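Local coordinates for protein N-acetylglucosaminidase (Paenibacillus barengoltzii, PDB 6INX) that probably hydrolyses N-acetylglucosamine-containing glycans as a glycoside hydrolase family 18 N-acetylglucosaminidase with a TIM-barrel fold, at residues A[113-118]-A[161-166]. Sequence-based numbering, arbitrary orientation.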
ATOM      1  N   PRO A 113      -6.904  -9.657  12.675  1.00  9.89           N
ATOM      2  CA  PRO A 113      -6.406 -11.040  12.631  1.00  9.11           C
ATOM      3  C   PRO A 113      -5.184 -11.153  11.728  1.00  9.95           C
ATOM      4  O   PRO A 113      -5.205 -10.692  10.585  1.00  9.78           O
ATOM      5  CB  PRO A 113      -7.592 -11.822  12.053  1.00  9.79           C
ATOM      6  CG  PRO A 113      -8.803 -11.017  12.427  1.00  9.68           C
ATOM      7  CD  PRO A 113      -8.346  -9.571  12.358  1.00 10.33           C
ATOM      8  N   CYS A 114      -4.097 -11.725  12.272  1.00  9.26           N
ATOM      9  CA  CYS A 114      -2.798 -11.957  11.633  1.00 10.44           C
ATOM     10  C   CYS A 114      -1.845 -10.770  11.721  1.00 11.18           C
ATOM     11  O   CYS A 114      -0.684 -10.900  11.316  1.00 10.75           O
ATOM     12  CB  CYS A 114      -2.888 -12.432  10.169  1.00 11.79           C
ATOM     13  SG  CYS A 114      -3.838 -13.952   9.894  1.00 11.16           S
ATOM     14  N   TYR A 115      -2.294  -9.625  12.228  1.00 11.47           N
ATOM     15  CA  TYR A 115      -1.522  -8.385  12.188  1.00 11.37           C
ATOM     16  C   TYR A 115      -1.234  -7.884  13.596  1.00  8.23           C
ATOM     17  O   TYR A 115      -2.155  -7.695  14.396  1.00 10.85           O
ATOM     18  CB  TYR A 115      -2.240  -7.326  11.338  1.00  9.29           C
ATOM     19  CG  TYR A 115      -2.368  -7.821   9.922  1.00  8.90           C
ATOM     20  CD1 TYR A 115      -1.275  -7.787   9.067  1.00 10.02           C
ATOM     21  CD2 TYR A 115      -3.544  -8.392   9.460  1.00 10.03           C
ATOM     22  CE1 TYR A 115      -1.353  -8.273   7.787  1.00 11.09           C
ATOM     23  CE2 TYR A 115      -3.636  -8.887   8.171  1.00 11.52           C
ATOM     24  CZ  TYR A 115      -2.532  -8.826   7.339  1.00  9.55           C
ATOM     25  OH  TYR A 115      -2.616  -9.331   6.057  1.00 10.98           O
ATOM     26  N   ALA A 116       0.043  -7.669  13.897  1.00 10.19           N
ATOM     27  CA  ALA A 116       0.467  -7.230  15.216  1.00 12.34           C
ATOM     28  C   ALA A 116       0.884  -5.766  15.242  1.00  9.74           C
ATOM     29  O   ALA A 116       1.401  -5.294  16.268  1.00 11.95           O
ATOM     30  CB  ALA A 116       1.609  -8.115  15.721  1.00 12.92           C
ATOM     31  N   GLU A 117       0.646  -5.033  14.148  1.00 10.19           N
ATOM     32  CA  GLU A 117       1.163  -3.680  13.998  1.00 10.93           C
ATOM     33  C   GLU A 117       0.648  -2.722  15.066  1.00 11.86           C
ATOM     34  O   GLU A 117       1.299  -1.700  15.330  1.00 14.29           O
ATOM     35  CB  GLU A 117       0.806  -3.139  12.608  1.00 11.16           C
ATOM     36  CG  GLU A 117       1.744  -3.567  11.500  1.00 10.93           C
ATOM     37  CD  GLU A 117       1.457  -4.933  10.901  1.00 10.84           C
ATOM     38  OE1 GLU A 117       0.588  -5.667  11.414  1.00 10.66           O
ATOM     39  OE2 GLU A 117       2.162  -5.275   9.921  1.00 10.19           O
ATOM     40  N   ALA A 118      -0.500  -3.011  15.681  1.00 10.89           N
ATOM     41  CA  ALA A 118      -1.026  -2.137  16.721  1.00 13.49           C
ATOM     42  C   ALA A 118      -0.391  -2.396  18.077  1.00 13.92           C
ATOM     43  O   ALA A 118      -0.785  -1.754  19.058  1.00 15.63           O
ATOM     44  CB  ALA A 118      -2.549  -2.266  16.819  1.00 14.06           C
ATOM     45  N   ASP A 161      -8.366  -2.686   3.430  1.00 12.33           N
ATOM     46  CA  ASP A 161      -7.472  -2.938   2.309  1.00 11.37           C
ATOM     47  C   ASP A 161      -7.166  -4.431   2.186  1.00 12.23           C
ATOM     48  O   ASP A 161      -7.640  -5.270   2.970  1.00 10.58           O
ATOM     49  CB  ASP A 161      -6.197  -2.101   2.467  1.00 12.43           C
ATOM     50  CG  ASP A 161      -5.590  -1.664   1.134  1.00 15.15           C
ATOM     51  OD1 ASP A 161      -5.881  -2.282   0.090  1.00 14.62           O
ATOM     52  OD2 ASP A 161      -4.794  -0.700   1.155  1.00 19.96           O
ATOM     53  N   GLN A 162      -6.320  -4.741   1.200  1.00 11.72           N
ATOM     54  CA  GLN A 162      -6.010  -6.122   0.843  1.00 11.34           C
ATOM     55  C   GLN A 162      -5.501  -6.926   2.034  1.00 10.75           C
ATOM     56  O   GLN A 162      -5.802  -8.116   2.154  1.00 12.71           O
ATOM     57  CB  GLN A 162      -4.971  -6.141  -0.282  1.00 11.79           C
ATOM     58  CG  GLN A 162      -4.665  -7.533  -0.823  1.00 14.39           C
ATOM     59  CD  GLN A 162      -5.810  -8.134  -1.613  1.00 18.09           C
ATOM     60  OE1 GLN A 162      -6.336  -7.508  -2.536  1.00 22.48           O
ATOM     61  NE2 GLN A 162      -6.197  -9.349  -1.262  1.00 18.94           N
ATOM     62  N   TYR A 163      -4.696  -6.308   2.901  1.00 10.08           N
ATOM     63  CA  TYR A 163      -4.163  -7.048   4.043  1.00 10.04           C
ATOM     64  C   TYR A 163      -5.270  -7.751   4.816  1.00  9.04           C
ATOM     65  O   TYR A 163      -5.073  -8.864   5.322  1.00  9.40           O
ATOM     66  CB  TYR A 163      -3.364  -6.122   4.974  1.00 11.37           C
ATOM     67  CG  TYR A 163      -4.201  -5.060   5.663  1.00  9.21           C
ATOM     68  CD1 TYR A 163      -4.344  -3.791   5.113  1.00 12.80           C
ATOM     69  CD2 TYR A 163      -4.865  -5.326   6.859  1.00 10.56           C
ATOM     70  CE1 TYR A 163      -5.121  -2.823   5.736  1.00 11.49           C
ATOM     71  CE2 TYR A 163      -5.656  -4.356   7.480  1.00 10.97           C
ATOM     72  CZ  TYR A 163      -5.773  -3.113   6.904  1.00  9.33           C
ATOM     73  OH  TYR A 163      -6.547  -2.147   7.506  1.00 13.14           O
ATOM     74  N   TYR A 164      -6.432  -7.106   4.949  1.00 10.69           N
ATOM     75  CA  TYR A 164      -7.463  -7.672   5.815  1.00  8.90           C
ATOM     76  C   TYR A 164      -8.076  -8.913   5.182  1.00 11.91           C
ATOM     77  O   TYR A 164      -8.318  -9.918   5.871  1.00 11.36           O
ATOM     78  CB  TYR A 164      -8.540  -6.632   6.134  1.00  9.25           C
ATOM     79  CG  TYR A 164      -9.464  -7.111   7.237  1.00  8.95           C
ATOM     80  CD1 TYR A 164     -10.612  -7.843   6.929  1.00  8.91           C
ATOM     81  CD2 TYR A 164      -9.166  -6.866   8.576  1.00  9.85           C
ATOM     82  CE1 TYR A 164     -11.460  -8.299   7.926  1.00 10.16           C
ATOM     83  CE2 TYR A 164     -10.005  -7.317   9.591  1.00  9.29           C
ATOM     84  CZ  TYR A 164     -11.146  -8.036   9.256  1.00  8.72           C
ATOM     85  OH  TYR A 164     -11.986  -8.494  10.248  1.00 10.78           O
ATOM     86  N   ILE A 165      -8.314  -8.860   3.870  1.00 11.42           N
ATOM     87  CA  ILE A 165      -8.766 -10.028   3.124  1.00 10.88           C
ATOM     88  C   ILE A 165      -7.763 -11.163   3.266  1.00 13.58           C
ATOM     89  O   ILE A 165      -8.137 -12.324   3.466  1.00 12.74           O
ATOM     90  CB  ILE A 165      -8.969  -9.638   1.647  1.00 12.93           C
ATOM     91  CG1 ILE A 165      -9.981  -8.494   1.519  1.00 16.30           C
ATOM     92  CG2 ILE A 165      -9.379 -10.854   0.817  1.00 13.93           C
ATOM     93  CD1 ILE A 165     -11.381  -8.870   1.957  1.00 16.77           C
ATOM     94  N   ASP A 166      -6.466 -10.843   3.173  1.00 10.39           N
ATOM     95  CA  ASP A 166      -5.432 -11.865   3.231  1.00 11.80           C
ATOM     96  C   ASP A 166      -5.320 -12.493   4.610  1.00 12.31           C
ATOM     97  O   ASP A 166      -4.827 -13.618   4.720  1.00 13.89           O
ATOM     98  CB  ASP A 166      -4.076 -11.273   2.832  1.00 12.13           C
ATOM     99  CG  ASP A 166      -4.023 -10.847   1.371  1.00 15.21           C
ATOM    100  OD1 ASP A 166      -4.932 -11.229   0.602  1.00 15.25           O
ATOM    101  OD2 ASP A 166      -3.062 -10.150   0.990  1.00 13.59           O
TER
HETATM  102  O   HOH W   1      -6.958  -9.225   8.939  1.00 12.86           O
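Tyr-115 reaches across to Tyr-163 and joins the loop after strand 105-109 to the short helix 162-166 after strand 153-159, two neighbouring parallel strands of the family 18 TIM barrel. The Tyr-115 side chain leaves the backbone with CG anti to its own carbonyl carbon (chi1 -62°), which sends the ring toward the helix. From CB, the ring runs out with Cys-114 CB over one face and Tyr-163 CD2 over the other, near the rim. Tyr-115 CE2 lies 4.0 Å from Tyr-163 CD2. The two rings form a T-shaped pair, with the edge of Tyr-163 on the face of Tyr-115 and the planes at 83°. Further out, Tyr-115 CZ packs 3.7 Å from Tyr-163 CB. At the tip, Tyr-115 OH donates a short hydrogen bond of 2.6 Å to Tyr-163 O, at a C=O...donor angle of 115° and tilted out of the carbonyl plane. A phenylalanine here would probably leave the Tyr-163 carbonyl without this hydroxyl donor. Gly-206 of the second subunit also packs on Tyr-115. Asp-166 forms a salt bridge to Arg-210 of that subunit, so the contact borders the dimer interface. Pro-113 CD touches Tyr-164 CE2 at 3.9 Å, and both residues rest on Phe-130 of helix 126-148. The O of a water donates to Pro-113 O at 2.8 Å and, weakly, to Tyr-164 O.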